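Local coordinates for kinesin-like protein Nod (Drosophila melanogaster, PDB 3DC4) that binds and hydrolyses ATP as a microtubule-associated kinesin motor domain, part of a protein required for meiotic segregation of non-exchange chromosomes, at residues Met78-Ala81 and Leu82-Leu86. Residues are numbered along the deposited sequence; the frame is centred on the assembly and turned at random.
Sequences MYQA and LILPL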
loop_
_atom_site.group_PDB
_atom_site.type_symbol
_atom_site.label_atom_id
_atom_site.label_comp_id
_atom_site.label_asym_id
_atom_site.label_seq_id
_atom_site.Cartn_x
_atom_site.Cartn_y
_atom_site.Cartn_z
ATOM N N MET A 78 13.950 -3.943 1.496
ATOM C CA MET A 78 12.655 -3.485 1.965
ATOM C C MET A 78 11.538 -4.390 1.456
ATOM O O MET A 78 10.651 -4.780 2.215
ATOM C CB MET A 78 12.430 -2.038 1.521
ATOM C CG MET A 78 11.119 -1.431 2.001
ATOM S SD MET A 78 9.779 -1.607 0.796
ATOM C CE MET A 78 8.774 -2.884 1.516
ATOM N N TYR A 79 11.595 -4.737 0.174
ATOM C CA TYR A 79 10.584 -5.605 -0.430
ATOM C C TYR A 79 10.635 -7.004 0.191
ATOM O O TYR A 79 9.613 -7.565 0.571
ATOM C CB TYR A 79 10.807 -5.700 -1.948
ATOM C CG TYR A 79 10.022 -6.820 -2.598
ATOM C CD1 TYR A 79 8.646 -6.712 -2.798
ATOM C CD2 TYR A 79 10.641 -8.024 -2.932
ATOM C CE1 TYR A 79 7.905 -7.776 -3.305
ATOM C CE2 TYR A 79 9.904 -9.098 -3.440
ATOM C CZ TYR A 79 8.538 -8.964 -3.618
ATOM O OH TYR A 79 7.797 -10.026 -4.068
ATOM N N GLN A 80 11.835 -7.564 0.292
ATOM C CA GLN A 80 11.991 -8.893 0.858
ATOM C C GLN A 80 11.473 -8.976 2.293
ATOM O O GLN A 80 10.822 -9.940 2.660
ATOM C CB GLN A 80 13.462 -9.317 0.807
ATOM C CG GLN A 80 14.001 -9.429 -0.607
ATOM C CD GLN A 80 13.567 -10.692 -1.312
ATOM O OE1 GLN A 80 13.306 -10.687 -2.517
ATOM N NE2 GLN A 80 13.520 -11.795 -0.573
ATOM N N ALA A 81 11.749 -7.960 3.100
ATOM C CA ALA A 81 11.313 -7.968 4.490
ATOM C C ALA A 81 9.843 -7.661 4.691
ATOM O O ALA A 81 9.179 -8.283 5.514
ATOM C CB ALA A 81 12.139 -6.976 5.306
ATOM N N LEU A 82 9.331 -6.712 3.923
ATOM C CA LEU A 82 7.963 -6.273 4.105
ATOM C C LEU A 82 6.878 -6.823 3.203
ATOM O O LEU A 82 5.752 -7.052 3.655
ATOM C CB LEU A 82 7.940 -4.749 4.023
ATOM C CG LEU A 82 6.638 -4.068 4.428
ATOM C CD1 LEU A 82 6.427 -4.255 5.930
ATOM C CD2 LEU A 82 6.716 -2.596 4.071
ATOM N N ILE A 83 7.199 -7.056 1.938
ATOM C CA ILE A 83 6.179 -7.504 1.006
ATOM C C ILE A 83 6.241 -8.955 0.559
ATOM O O ILE A 83 5.209 -9.609 0.454
ATOM C CB ILE A 83 6.183 -6.579 -0.230
ATOM C CG1 ILE A 83 6.063 -5.121 0.228
ATOM C CG2 ILE A 83 5.038 -6.932 -1.167
ATOM C CD1 ILE A 83 4.706 -4.751 0.850
ATOM N N LEU A 84 7.441 -9.461 0.307
ATOM C CA LEU A 84 7.589 -10.842 -0.138
ATOM C C LEU A 84 6.724 -11.822 0.662
ATOM O O LEU A 84 6.054 -12.678 0.079
ATOM C CB LEU A 84 9.061 -11.270 -0.077
ATOM C CG LEU A 84 9.314 -12.707 -0.543
ATOM C CD1 LEU A 84 8.906 -12.859 -2.004
ATOM C CD2 LEU A 84 10.783 -13.056 -0.357
ATOM N N PRO A 85 6.713 -11.706 2.002
ATOM C CA PRO A 85 5.899 -12.618 2.816
ATOM C C PRO A 85 4.420 -12.618 2.424
ATOM O O PRO A 85 3.736 -13.630 2.560
ATOM C CB PRO A 85 6.114 -12.102 4.237
ATOM C CG PRO A 85 7.531 -11.596 4.177
ATOM C CD PRO A 85 7.524 -10.830 2.863
ATOM N N LEU A 86 3.931 -11.484 1.933
ATOM C CA LEU A 86 2.532 -11.374 1.531
ATOM C C LEU A 86 2.234 -12.125 0.240
ATOM O O LEU A 86 1.092 -12.505 -0.012
ATOM C CB LEU A 86 2.142 -9.909 1.351
ATOM C CG LEU A 86 2.219 -9.013 2.587
ATOM C CD1 LEU A 86 1.826 -7.596 2.199
ATOM C CD2 LEU A 86 1.299 -9.550 3.685
#
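Y79 and its neighbours I83 and L84 meet at a break between helix 75-82 and helix 84-92, in the P-loop NTPase core of the kinesin motor domain. The backbone hydrogen bonds change pattern at this break. L82 N donates an ordinary i to i+4 bond to M78 O, but the carbonyl of Y79 takes two donors: I83 N at 2.8 Å and L84 N at 2.9 Å. They arrive from opposite faces of the carbonyl plane, and the L84 bond is the straighter, at 171° against 148°. The L84 bond spans five residues (i to i+5), wider than the alpha-helical i to i+4 bond and of the pi-turn kind, here where the first helix ends. P85, whose ring nitrogen has no hydrogen to give, sets its CD 3.4 Å from Q80 O.

Apolar packing forms two groups that share I83. In one, the bent chain of M78 brings CE back to 3.7 Å from I83 CG1 and into a tight approach to L82; I127 of helix 127-141 touches both M78 and I83, while L82 rests on T307 of strand 305-312. In the other, Y79 has CG anti to its backbone nitrogen (chi1 166°), which carries the ring along the junction. The side chains of Y79 and I83 cross at about a right angle, I83 CB approaching Y79 CD1 obliquely at 3.6 Å, and L84 N sits over one face of the ring, offset toward the rim. The ring's hydroxyl is hydrogen-bonded to D134 of helix 127-141, tying the junction to that helix, and the same Y79 OH lies 3.7 Å from L84 CD1.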